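Local coordinates for protein glycoside hydrolase YxiA (Bacillus licheniformis, PDB 3LV4) that probably hydrolyses glycosidic bonds in L-arabinan, as a calcium-binding family 43 glycoside hydrolase related to endo-1,5-alpha-L-arabinanases, at residues K273-F278 with N284-P289; S351-D356 with K424-S429; K374-N379 with T385-G390; K399-I404 with T408-F413. All coordinates share one frame; numbering follows the deposited sequence.

Contact 1: K273-F278 with N284-P289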
loop_
_atom_site.group_PDB
_atom_site.type_symbol
_atom_site.label_atom_id
_atom_site.label_comp_id
_atom_site.label_asym_id
_atom_site.label_seq_id
_atom_site.Cartn_x
_atom_site.Cartn_y
_atom_site.Cartn_z
ATOM N N LYS A 273 -11.248 -3.213 1.260
ATOM C CA LYS A 273 -10.815 -1.811 1.278
ATOM C C LYS A 273 -10.450 -1.403 2.697
ATOM O O LYS A 273 -11.288 -1.451 3.597
ATOM C CB LYS A 273 -11.908 -0.897 0.720
ATOM C CG LYS A 273 -11.619 0.588 0.854
ATOM C CD LYS A 273 -12.774 1.419 0.283
ATOM C CE LYS A 273 -12.543 2.925 0.426
ATOM N NZ LYS A 273 -13.767 3.702 0.043
ATOM N N LEU A 274 -9.202 -0.989 2.893
ATOM C CA LEU A 274 -8.696 -0.736 4.247
ATOM C C LEU A 274 -8.851 0.703 4.699
ATOM O O LEU A 274 -8.919 0.975 5.899
ATOM C CB LEU A 274 -7.222 -1.119 4.346
ATOM C CG LEU A 274 -6.949 -2.606 4.138
ATOM C CD1 LEU A 274 -5.445 -2.884 4.227
ATOM C CD2 LEU A 274 -7.736 -3.418 5.173
HETATM N N MSE A 275 -8.890 1.625 3.743
HETATM C CA MSE A 275 -8.839 3.049 4.075
HETATM C C MSE A 275 -9.142 3.903 2.848
HETATM O O MSE A 275 -8.567 3.678 1.777
HETATM C CB MSE A 275 -7.451 3.401 4.629
HETATM C CG MSE A 275 -7.231 4.876 4.936
HETATM SE SE MSE A 275 -5.394 5.215 5.606
HETATM C CE MSE A 275 -4.393 4.070 4.384
ATOM N N GLY A 276 -10.057 4.862 3.007
ATOM C CA GLY A 276 -10.297 5.890 2.005
ATOM C C GLY A 276 -10.103 7.285 2.587
ATOM O O GLY A 276 -9.432 7.446 3.610
ATOM N N ASN A 277 -10.694 8.292 1.950
ATOM C CA ASN A 277 -10.572 9.680 2.400
ATOM C C ASN A 277 -11.430 9.900 3.643
ATOM O O ASN A 277 -12.583 9.463 3.687
ATOM C CB ASN A 277 -11.068 10.648 1.327
ATOM C CG ASN A 277 -10.312 10.543 0.008
ATOM O OD1 ASN A 277 -9.352 9.786 -0.131
ATOM N ND2 ASN A 277 -10.756 11.325 -0.975
ATOM N N PHE A 278 -10.894 10.591 4.645
ATOM C CA PHE A 278 -11.626 10.747 5.898
ATOM C C PHE A 278 -11.114 11.934 6.690
ATOM O O PHE A 278 -10.011 12.428 6.454
ATOM C CB PHE A 278 -11.448 9.508 6.768
ATOM C CG PHE A 278 -10.071 9.386 7.343
ATOM C CD1 PHE A 278 -9.769 9.963 8.565
ATOM C CD2 PHE A 278 -9.062 8.728 6.645
ATOM C CE1 PHE A 278 -8.484 9.879 9.088
ATOM C CE2 PHE A 278 -7.775 8.634 7.171
ATOM C CZ PHE A 278 -7.490 9.212 8.388
ATOM N N ASN A 284 -7.925 18.009 10.219
ATOM C CA ASN A 284 -6.953 17.357 9.353
ATOM C C ASN A 284 -7.641 16.230 8.590
ATOM O O ASN A 284 -8.753 16.419 8.084
ATOM C CB ASN A 284 -5.773 16.862 10.182
ATOM C CG ASN A 284 -5.139 17.986 10.996
ATOM O OD1 ASN A 284 -5.101 19.137 10.548
ATOM N ND2 ASN A 284 -4.659 17.665 12.198
ATOM N N GLY A 285 -6.999 15.063 8.515
ATOM C CA GLY A 285 -7.534 13.944 7.751
ATOM C C GLY A 285 -6.652 13.587 6.565
ATOM O O GLY A 285 -5.612 14.221 6.363
ATOM N N TYR A 286 -7.058 12.573 5.794
ATOM C CA TYR A 286 -6.307 12.128 4.612
ATOM C C TYR A 286 -7.159 12.178 3.346
ATOM O O TYR A 286 -8.366 11.914 3.384
ATOM C CB TYR A 286 -5.818 10.671 4.748
ATOM C CG TYR A 286 -4.795 10.376 5.826
ATOM C CD1 TYR A 286 -4.122 11.394 6.492
ATOM C CD2 TYR A 286 -4.504 9.058 6.169
ATOM C CE1 TYR A 286 -3.181 11.097 7.484
ATOM C CE2 TYR A 286 -3.575 8.748 7.141
ATOM C CZ TYR A 286 -2.921 9.768 7.800
ATOM O OH TYR A 286 -2.008 9.441 8.775
ATOM N N VAL A 287 -6.506 12.481 2.225
ATOM C CA VAL A 287 -7.115 12.434 0.901
ATOM C C VAL A 287 -6.231 11.563 0.014
ATOM O O VAL A 287 -5.011 11.736 -0.013
ATOM C CB VAL A 287 -7.234 13.858 0.282
ATOM C CG1 VAL A 287 -7.676 13.790 -1.178
ATOM C CG2 VAL A 287 -8.206 14.703 1.083
ATOM N N SER A 288 -6.848 10.623 -0.701
ATOM C CA SER A 288 -6.115 9.662 -1.530
ATOM C C SER A 288 -4.892 9.016 -0.863
ATOM O O SER A 288 -3.806 8.992 -1.440
ATOM C CB SER A 288 -5.717 10.290 -2.869
ATOM O OG SER A 288 -6.865 10.514 -3.685
ATOM N N PRO A 289 -5.064 8.470 0.352
ATOM C CA PRO A 289 -3.939 7.728 0.935
ATOM C C PRO A 289 -3.713 6.441 0.135
ATOM O O PRO A 289 -4.679 5.749 -0.187
ATOM C CB PRO A 289 -4.431 7.422 2.357
ATOM C CG PRO A 289 -5.934 7.383 2.230
ATOM C CD PRO A 289 -6.261 8.449 1.216
HETATM O O HOH W 1 -5.983 3.941 1.445
HETATM O O HOH W 2 -9.443 11.268 -3.528
#
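Met275, a selenomethionine, lies against Pro289 along its chain, from CG to CE, and meets Tyr286 with SE. That SE is 4.0 Å from Tyr286 CD2, in the plane of the ring and at its edge, a Met-aromatic contact. A water bridges Met275 O and Pro289 O. At Asn277, OD1 accepts the Ser288 N hydrogen at 2.7 Å, the donor standing well above the carbonyl plane, and ND2 reaches Ser288 OG, itself hydrogen-bonded to Ala224 O, through a second water. With an alanine here, Ser288 N would probably lose its acceptor. Phe278 and Tyr286 form an antiparallel hydrogen-bonded pair (Phe278 N to Tyr286 O 3.1 Å, Tyr286 N to Phe278 O 3.0 Å). CG of Phe278 stands between the backbone N and the carbonyl carbon (chi1 71°), which lays its ring beside Tyr286 in an offset edge-to-face pair, Phe278 CE2 being 3.4 Å from Tyr286 CD2. The contact joins the outer strand of one blade to the first of the next, as in the five-bladed beta-propeller of family 43, with Ile231 of strand 230-236 on Met275, Phe307 of strand 303-310 on Met275 and Pro289, and Thr309 on Tyr286 and Pro289.

Contact 2: S351-D356 with K424-S429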
loop_
_atom_site.group_PDB
_atom_site.type_symbol
_atom_site.label_atom_id
_atom_site.label_comp_id
_atom_site.label_asym_id
_atom_site.label_seq_id
_atom_site.Cartn_x
_atom_site.Cartn_y
_atom_site.Cartn_z
ATOM N N SER A 351 -14.387 -1.383 30.798
ATOM C CA SER A 351 -14.465 0.036 31.146
ATOM C C SER A 351 -13.546 0.895 30.273
ATOM O O SER A 351 -13.808 2.084 30.071
ATOM C CB SER A 351 -14.189 0.281 32.638
ATOM O OG SER A 351 -12.807 0.251 32.924
ATOM N N ASP A 352 -12.480 0.291 29.749
ATOM C CA ASP A 352 -11.531 1.008 28.899
ATOM C C ASP A 352 -12.189 1.419 27.590
ATOM O O ASP A 352 -11.909 2.489 27.044
ATOM C CB ASP A 352 -10.319 0.129 28.568
ATOM C CG ASP A 352 -9.431 -0.147 29.772
ATOM O OD1 ASP A 352 -9.354 0.715 30.679
ATOM O OD2 ASP A 352 -8.791 -1.228 29.801
ATOM N N VAL A 353 -13.059 0.556 27.078
ATOM C CA VAL A 353 -13.555 0.720 25.713
ATOM C C VAL A 353 -14.969 1.293 25.627
ATOM O O VAL A 353 -15.356 1.814 24.585
ATOM C CB VAL A 353 -13.456 -0.597 24.908
ATOM C CG1 VAL A 353 -11.999 -1.058 24.833
ATOM C CG2 VAL A 353 -14.334 -1.676 25.527
ATOM N N ILE A 354 -15.733 1.201 26.713
ATOM C CA ILE A 354 -17.037 1.858 26.792
ATOM C C ILE A 354 -16.882 3.368 26.568
ATOM O O ILE A 354 -15.891 3.958 26.997
ATOM C CB ILE A 354 -17.691 1.614 28.171
ATOM C CG1 ILE A 354 -18.300 0.211 28.231
ATOM C CG2 ILE A 354 -18.760 2.665 28.463
ATOM C CD1 ILE A 354 -18.460 -0.311 29.644
ATOM N N GLY A 355 -17.836 3.992 25.881
ATOM C CA GLY A 355 -17.792 5.435 25.701
ATOM C C GLY A 355 -18.128 5.957 24.313
ATOM O O GLY A 355 -18.488 5.195 23.408
ATOM N N ASP A 356 -18.004 7.276 24.149
ATOM C CA ASP A 356 -18.314 7.933 22.880
ATOM C C ASP A 356 -17.123 7.852 21.932
ATOM O O ASP A 356 -15.976 7.959 22.361
ATOM C CB ASP A 356 -18.679 9.400 23.111
ATOM C CG ASP A 356 -19.897 9.570 24.004
ATOM O OD1 ASP A 356 -20.827 8.749 23.923
ATOM O OD2 ASP A 356 -19.933 10.538 24.783
ATOM N N LYS A 424 -3.764 10.868 24.331
ATOM C CA LYS A 424 -3.928 9.439 24.109
ATOM C C LYS A 424 -5.406 9.121 24.041
ATOM O O LYS A 424 -6.184 9.603 24.869
ATOM C CB LYS A 424 -3.287 8.643 25.245
ATOM C CG LYS A 424 -1.933 8.049 24.910
ATOM C CD LYS A 424 -0.829 8.643 25.773
ATOM C CE LYS A 424 0.498 7.909 25.563
ATOM N NZ LYS A 424 0.927 7.874 24.130
ATOM N N VAL A 425 -5.794 8.303 23.063
ATOM C CA VAL A 425 -7.192 7.936 22.890
ATOM C C VAL A 425 -7.319 6.434 22.706
ATOM O O VAL A 425 -6.337 5.759 22.413
ATOM C CB VAL A 425 -7.822 8.643 21.667
ATOM C CG1 VAL A 425 -7.893 10.149 21.899
ATOM C CG2 VAL A 425 -7.037 8.319 20.390
HETATM N N MSE A 426 -8.528 5.909 22.881
HETATM C CA MSE A 426 -8.794 4.507 22.580
HETATM C C MSE A 426 -9.305 4.418 21.150
HETATM O O MSE A 426 -10.128 5.226 20.738
HETATM C CB MSE A 426 -9.845 3.930 23.536
HETATM C CG MSE A 426 -10.234 2.478 23.215
HETATM SE SE MSE A 426 -8.697 1.245 23.321
HETATM C CE MSE A 426 -8.415 1.333 25.265
ATOM N N THR A 427 -8.825 3.447 20.383
ATOM C CA THR A 427 -9.329 3.286 19.029
ATOM C C THR A 427 -9.802 1.858 18.802
ATOM O O THR A 427 -9.475 0.956 19.564
ATOM C CB THR A 427 -8.253 3.632 17.966
ATOM O OG1 THR A 427 -7.294 2.565 17.872
ATOM C CG2 THR A 427 -7.538 4.938 18.330
ATOM N N PHE A 428 -10.592 1.666 17.754
ATOM C CA PHE A 428 -10.824 0.339 17.224
ATOM C C PHE A 428 -10.816 0.418 15.707
ATOM O O PHE A 428 -11.045 1.478 15.129
ATOM C CB PHE A 428 -12.129 -0.289 17.757
ATOM C CG PHE A 428 -13.382 0.432 17.345
ATOM C CD1 PHE A 428 -13.950 0.211 16.099
ATOM C CD2 PHE A 428 -14.020 1.299 18.226
ATOM C CE1 PHE A 428 -15.123 0.860 15.721
ATOM C CE2 PHE A 428 -15.194 1.950 17.862
ATOM C CZ PHE A 428 -15.743 1.734 16.602
ATOM N N SER A 429 -10.523 -0.705 15.067
ATOM C CA SER A 429 -10.480 -0.765 13.614
ATOM C C SER A 429 -10.955 -2.149 13.238
ATOM O O SER A 429 -10.438 -3.136 13.754
ATOM C CB SER A 429 -9.058 -0.538 13.103
ATOM O OG SER A 429 -9.011 -0.596 11.682
#
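Met426, a selenomethionine on strand 423-432 of the C-terminal lipocalin-like domain, meets Asp352 and Val353 at the end of the short helix 350-353. This is a helix-on-strand contact: the last turn of the helix rests beside the strand just before the chain passes into strand 355-363, and no hydrogen bond joins the two segments. The packed part is carbon against carbon. Met426 carries CG anti to its backbone N, chi1 176°, and then bends at both later torsions (61° and 68°), which curls the chain back so that CE comes to 4.0 Å from CB of Asp352. The inner part of the same chain faces Val353, whose CG1 lies 4.3 Å from Met426 CG. Val353 is buried further by Phe413 of strand 407-418, Trp392 of strand 390-395 and Val348, so the valine sits where several elements converge.

The looser side is the carboxylate end of Asp352, a partly exposed residue. It leads away from strand 423-432; there OD2 accepts the backbone N-H of Lys349 and forms a salt bridge with Arg415 NH2 of strand 407-418. One residue thus offers carbon to the selenomethionine and charge to the arginine. Near the methyl there is also a backbone oxygen, Asp352 O, which accepts a hydrogen bond from Lys444 NZ and lies 4.1 Å from Met426 CE.

Contact 3: K374-N379 with T385-G390. With CA (calcium ion), chain D.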
loop_
_atom_site.group_PDB
_atom_site.type_symbol
_atom_site.label_atom_id
_atom_site.label_comp_id
_atom_site.label_asym_id
_atom_site.label_seq_id
_atom_site.Cartn_x
_atom_site.Cartn_y
_atom_site.Cartn_z
ATOM N N LYS A 374 -18.574 10.571 12.438
ATOM C CA LYS A 374 -19.802 10.869 13.156
ATOM C C LYS A 374 -19.760 10.208 14.528
ATOM O O LYS A 374 -19.122 9.164 14.699
ATOM C CB LYS A 374 -21.007 10.376 12.357
ATOM C CG LYS A 374 -21.054 10.985 10.965
ATOM C CD LYS A 374 -22.401 10.834 10.320
ATOM C CE LYS A 374 -22.449 11.615 9.018
ATOM N NZ LYS A 374 -23.481 11.075 8.104
ATOM N N GLU A 375 -20.435 10.817 15.499
ATOM C CA GLU A 375 -20.386 10.329 16.876
ATOM C C GLU A 375 -21.313 9.160 17.158
ATOM O O GLU A 375 -22.492 9.177 16.793
ATOM C CB GLU A 375 -20.678 11.460 17.870
ATOM C CG GLU A 375 -19.720 12.606 17.754
ATOM C CD GLU A 375 -19.888 13.627 18.860
ATOM O OE1 GLU A 375 -20.683 13.389 19.796
ATOM O OE2 GLU A 375 -19.217 14.673 18.797
ATOM N N ILE A 376 -20.757 8.151 17.825
ATOM C CA ILE A 376 -21.514 7.008 18.295
ATOM C C ILE A 376 -21.137 6.761 19.745
ATOM O O ILE A 376 -20.179 7.354 20.249
ATOM C CB ILE A 376 -21.188 5.740 17.478
ATOM C CG1 ILE A 376 -19.714 5.343 17.648
ATOM C CG2 ILE A 376 -21.526 5.952 16.003
ATOM C CD1 ILE A 376 -19.396 3.947 17.124
ATOM N N ARG A 377 -21.896 5.904 20.420
ATOM C CA ARG A 377 -21.512 5.457 21.756
ATOM C C ARG A 377 -21.520 3.941 21.842
ATOM O O ARG A 377 -22.488 3.292 21.433
ATOM C CB ARG A 377 -22.431 6.042 22.834
ATOM C CG ARG A 377 -22.075 5.561 24.232
ATOM C CD ARG A 377 -22.831 6.310 25.320
ATOM N NE ARG A 377 -22.399 5.879 26.648
ATOM C CZ ARG A 377 -21.350 6.380 27.297
ATOM N NH1 ARG A 377 -20.616 7.343 26.748
ATOM N NH2 ARG A 377 -21.032 5.921 28.501
ATOM N N LEU A 378 -20.426 3.377 22.346
ATOM C CA LEU A 378 -20.412 1.978 22.735
ATOM C C LEU A 378 -20.916 1.946 24.168
ATOM O O LEU A 378 -20.173 2.277 25.096
ATOM C CB LEU A 378 -18.998 1.398 22.659
ATOM C CG LEU A 378 -18.316 1.430 21.289
ATOM C CD1 LEU A 378 -17.048 0.582 21.293
ATOM C CD2 LEU A 378 -19.267 0.980 20.193
ATOM N N ASN A 379 -22.186 1.584 24.339
ATOM C CA ASN A 379 -22.805 1.567 25.661
ATOM C C ASN A 379 -22.421 0.343 26.475
ATOM O O ASN A 379 -22.079 -0.705 25.929
ATOM C CB ASN A 379 -24.329 1.644 25.548
ATOM C CG ASN A 379 -24.797 2.928 24.902
ATOM O OD1 ASN A 379 -25.033 3.921 25.584
ATOM N ND2 ASN A 379 -24.923 2.919 23.580
ATOM N N THR A 385 -25.228 3.314 19.961
ATOM C CA THR A 385 -26.210 4.361 19.696
ATOM C C THR A 385 -25.542 5.572 19.051
ATOM O O THR A 385 -24.318 5.609 18.901
ATOM C CB THR A 385 -26.916 4.810 20.979
ATOM O OG1 THR A 385 -25.934 5.178 21.954
ATOM C CG2 THR A 385 -27.784 3.675 21.541
ATOM N N GLY A 386 -26.349 6.556 18.664
ATOM C CA GLY A 386 -25.829 7.763 18.057
ATOM C C GLY A 386 -26.016 7.753 16.554
ATOM O O GLY A 386 -27.133 7.557 16.062
ATOM N N ALA A 387 -24.923 7.947 15.822
ATOM C CA ALA A 387 -24.980 8.055 14.361
ATOM C C ALA A 387 -25.476 6.764 13.718
ATOM O O ALA A 387 -26.068 6.779 12.638
ATOM C CB ALA A 387 -23.605 8.446 13.793
ATOM N N VAL A 388 -25.217 5.644 14.384
ATOM C CA VAL A 388 -25.724 4.358 13.925
ATOM C C VAL A 388 -26.286 3.580 15.101
ATOM O O VAL A 388 -25.932 3.828 16.261
ATOM C CB VAL A 388 -24.631 3.490 13.255
ATOM C CG1 VAL A 388 -24.032 4.206 12.056
ATOM C CG2 VAL A 388 -23.560 3.111 14.266
ATOM N N ALA A 389 -27.167 2.638 14.795
ATOM C CA ALA A 389 -27.668 1.710 15.794
ATOM C C ALA A 389 -27.036 0.350 15.529
ATOM O O ALA A 389 -26.910 -0.076 14.377
ATOM C CB ALA A 389 -29.193 1.620 15.731
ATOM N N GLY A 390 -26.625 -0.331 16.587
ATOM C CA GLY A 390 -26.036 -1.645 16.420
ATOM C C GLY A 390 -25.658 -2.274 17.739
ATOM O O GLY A 390 -26.146 -1.871 18.794
HETATM CA CA CA D . -17.661 15.425 17.034
HETATM O O HOH W 3 -19.660 17.127 16.029
HETATM O O HOH W 4 -18.331 14.426 14.839
HETATM O O HOH W 5 -16.241 16.140 19.196
#
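Asn379 and Thr385 are brought together by their first torsions: CG of Asn379 is anti to the carbonyl carbon (chi1 -62°), and OG1 of Thr385 stands between its backbone N and carbonyl carbon (chi1 54°). The side chains cross at about a right angle, and Asn379 ND2 donates to Thr385 OG1 at 3.0 Å, nearly straight at 171° and with the hydroxyl oxygen in the amide plane. Because ND2 also bonds Lys383 O, the amide is held from two points of the returning strand. A leucine in its place would probably leave Thr385 OG1 without this donor and Lys383 O without its side-chain mate.

These residues close an antiparallel beta hairpin. Arg377 and Thr385 form a hydrogen-bonded pair, with Arg377 N to Thr385 O at 2.9 Å and Thr385 N to Arg377 O at 3.1 Å. Beyond them, Gly386 has a backbone shape that calls for glycine. Ala387 N donates to Glu375 O at 2.9 Å, the Ala387 methyl packs on CB of Lys374 at 3.5 Å, and Ile376 CG2 touches both Ala387 CB and Val388 CG2. From strand 371-378 the extended Glu375 chain leads away to calcium, which OE2 binds at 2.5 Å. Three waters, Asn281 from the loop after strand 272-280 and Glu358 complete the site, so the ion ties this strand to the family 43 region. Strand 355-363 lies along strand 371-378, with its Tyr357 and Leu359 packed on Ile376, while strand 390-395 pairs with strand 383-386.

Contact 4: K399-I404 with T408-F413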
loop_
_atom_site.group_PDB
_atom_site.type_symbol
_atom_site.label_atom_id
_atom_site.label_comp_id
_atom_site.label_asym_id
_atom_site.label_seq_id
_atom_site.Cartn_x
_atom_site.Cartn_y
_atom_site.Cartn_z
ATOM N N LYS A 399 -9.890 -7.773 21.102
ATOM C CA LYS A 399 -10.702 -7.863 19.890
ATOM C C LYS A 399 -12.043 -7.163 20.073
ATOM O O LYS A 399 -12.590 -7.106 21.181
ATOM C CB LYS A 399 -10.934 -9.321 19.491
ATOM C CG LYS A 399 -9.662 -10.108 19.220
ATOM C CD LYS A 399 -8.787 -9.430 18.185
ATOM C CE LYS A 399 -7.743 -10.400 17.614
ATOM N NZ LYS A 399 -6.702 -10.809 18.606
ATOM N N ILE A 400 -12.558 -6.620 18.980
ATOM C CA ILE A 400 -13.905 -6.077 18.962
ATOM C C ILE A 400 -14.731 -6.803 17.920
ATOM O O ILE A 400 -14.216 -7.225 16.876
ATOM C CB ILE A 400 -13.943 -4.550 18.673
ATOM C CG1 ILE A 400 -15.363 -4.004 18.880
ATOM C CG2 ILE A 400 -13.446 -4.233 17.257
ATOM C CD1 ILE A 400 -15.460 -2.503 18.740
ATOM N N GLU A 401 -16.010 -6.969 18.221
ATOM C CA GLU A 401 -16.984 -7.385 17.225
ATOM C C GLU A 401 -18.091 -6.336 17.225
ATOM O O GLU A 401 -18.558 -5.939 18.288
ATOM C CB GLU A 401 -17.550 -8.761 17.579
ATOM C CG GLU A 401 -18.435 -9.355 16.514
ATOM C CD GLU A 401 -18.970 -10.724 16.906
ATOM O OE1 GLU A 401 -18.459 -11.327 17.876
ATOM O OE2 GLU A 401 -19.897 -11.201 16.235
ATOM N N LEU A 402 -18.483 -5.859 16.046
ATOM C CA LEU A 402 -19.583 -4.899 15.946
ATOM C C LEU A 402 -20.590 -5.369 14.923
ATOM O O LEU A 402 -20.232 -6.007 13.931
ATOM C CB LEU A 402 -19.100 -3.517 15.495
ATOM C CG LEU A 402 -17.865 -2.869 16.094
ATOM C CD1 LEU A 402 -16.655 -3.232 15.254
ATOM C CD2 LEU A 402 -18.073 -1.357 16.127
ATOM N N LYS A 403 -21.851 -5.038 15.163
ATOM C CA LYS A 403 -22.884 -5.271 14.168
ATOM C C LYS A 403 -23.552 -3.956 13.831
ATOM O O LYS A 403 -24.242 -3.367 14.664
ATOM C CB LYS A 403 -23.902 -6.296 14.658
ATOM C CG LYS A 403 -23.336 -7.699 14.771
ATOM C CD LYS A 403 -24.461 -8.716 14.940
ATOM C CE LYS A 403 -23.947 -10.147 14.838
ATOM N NZ LYS A 403 -23.105 -10.487 16.007
ATOM N N ILE A 404 -23.319 -3.501 12.604
ATOM C CA ILE A 404 -23.785 -2.208 12.125
ATOM C C ILE A 404 -24.174 -2.366 10.669
ATOM O O ILE A 404 -23.538 -3.130 9.946
ATOM C CB ILE A 404 -22.638 -1.170 12.160
ATOM C CG1 ILE A 404 -22.122 -0.981 13.584
ATOM C CG2 ILE A 404 -23.084 0.146 11.566
ATOM C CD1 ILE A 404 -20.749 -0.297 13.639
ATOM N N THR A 408 -21.402 -7.615 9.957
ATOM C CA THR A 408 -20.635 -7.937 11.152
ATOM C C THR A 408 -19.178 -7.571 10.916
ATOM O O THR A 408 -18.613 -7.910 9.881
ATOM C CB THR A 408 -20.721 -9.433 11.498
ATOM O OG1 THR A 408 -22.087 -9.783 11.762
ATOM C CG2 THR A 408 -19.880 -9.740 12.732
ATOM N N TYR A 409 -18.586 -6.867 11.875
ATOM C CA TYR A 409 -17.228 -6.370 11.743
ATOM C C TYR A 409 -16.361 -6.953 12.835
ATOM O O TYR A 409 -16.747 -6.954 14.007
ATOM C CB TYR A 409 -17.205 -4.846 11.871
ATOM C CG TYR A 409 -17.922 -4.122 10.765
ATOM C CD1 TYR A 409 -19.306 -3.954 10.799
ATOM C CD2 TYR A 409 -17.222 -3.607 9.681
ATOM C CE1 TYR A 409 -19.975 -3.285 9.778
ATOM C CE2 TYR A 409 -17.879 -2.938 8.658
ATOM C CZ TYR A 409 -19.252 -2.783 8.713
ATOM O OH TYR A 409 -19.903 -2.118 7.705
ATOM N N ASP A 410 -15.187 -7.441 12.449
ATOM C CA ASP A 410 -14.232 -8.005 13.390
ATOM C C ASP A 410 -12.988 -7.148 13.379
ATOM O O ASP A 410 -12.429 -6.872 12.315
ATOM C CB ASP A 410 -13.874 -9.435 12.978
ATOM C CG ASP A 410 -15.017 -10.402 13.223
ATOM O OD1 ASP A 410 -15.256 -10.734 14.398
ATOM O OD2 ASP A 410 -15.682 -10.817 12.250
ATOM N N GLY A 411 -12.539 -6.726 14.553
ATOM C CA GLY A 411 -11.396 -5.838 14.601
ATOM C C GLY A 411 -10.636 -5.880 15.901
ATOM O O GLY A 411 -10.761 -6.829 16.689
ATOM N N VAL A 412 -9.838 -4.836 16.115
ATOM C CA VAL A 412 -8.905 -4.785 17.228
ATOM C C VAL A 412 -8.940 -3.403 17.880
ATOM O O VAL A 412 -9.034 -2.387 17.175
ATOM C CB VAL A 412 -7.462 -5.103 16.746
ATOM C CG1 VAL A 412 -6.507 -5.164 17.930
ATOM C CG2 VAL A 412 -7.430 -6.436 15.992
ATOM N N PHE A 413 -8.896 -3.374 19.217
ATOM C CA PHE A 413 -8.767 -2.135 19.999
ATOM C C PHE A 413 -7.290 -1.781 20.195
ATOM O O PHE A 413 -6.453 -2.663 20.409
ATOM C CB PHE A 413 -9.364 -2.310 21.407
ATOM C CG PHE A 413 -10.877 -2.298 21.476
ATOM C CD1 PHE A 413 -11.591 -1.123 21.304
ATOM C CD2 PHE A 413 -11.575 -3.459 21.799
ATOM C CE1 PHE A 413 -12.982 -1.108 21.408
ATOM C CE2 PHE A 413 -12.965 -3.456 21.908
ATOM C CZ PHE A 413 -13.670 -2.281 21.714
HETATM O O HOH W 6 -13.671 -10.007 16.455
#
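Tyr409, Ile400 and Phe413 carry much of the contact surface in this antiparallel hairpin of the lipocalin-like domain. Tyr409 pairs with Leu402 through two backbone hydrogen bonds, Tyr409 N lying 2.8 Å from Leu402 O. Its CB packs on Leu402 CD1 at 3.8 Å, and the ring presents its edge to the carbonyl oxygens of Leu402 and Ile404. Tyr409 OH is hydrogen-bonded to Asp436 OD1.

Ile400 points CG1 anti to its backbone N (chi1 -171°), which brings CD1 to 3.5 Å from Phe413 CZ; the two side chains cross at about a right angle. Its other branch, CG2, lies 3.5 Å from Gly411 C, where a side chain would be tight. Phe428 of strand 423-432 packs against both Phe413 and Leu402.

The face of Glu401, Lys403, Thr408 and Asp410 is largely polar, though Val412 also lies on it. A water donates to Asp410 OD1, 2.7 Å from that oxygen, and to Ile400 O, tying the side chain to the backbone of the facing strand. Lys403 NZ makes a weak salt bridge with Glu401 OE2, while Lys393 is a long, weak ion-pair partner of OE1. Lys403 may thus partly offset the negative charge that Glu401 and Asp410 bring side by side.

Contact 1 belongs to the family 43 region, whereas contacts 2, 3 and 4 lie in the C-terminal lipocalin-like domain; the centre of contact 1 is about 20 to 21 Å from theirs. The other three form a continuous group with centres 13 to 14 Å apart. Contact 2 meets contact 3 through Asp356 OD1 and Arg377 NH1 (3.2 Å), and contact 4 where Val353 CG1 reaches Phe413 CD1 (3.6 Å); Val388 CG2 packs on Ile404 CG2 (4.0 Å) between contacts 3 and 4. Calcium links the regions: Asn281, between the segments of contact 1, shares the ion with Glu375 of contact 3. The Phe278 side chain is about 13 Å from a calcium ion. None holds the predicted catalytic Asp15, Asp148 or Glu201.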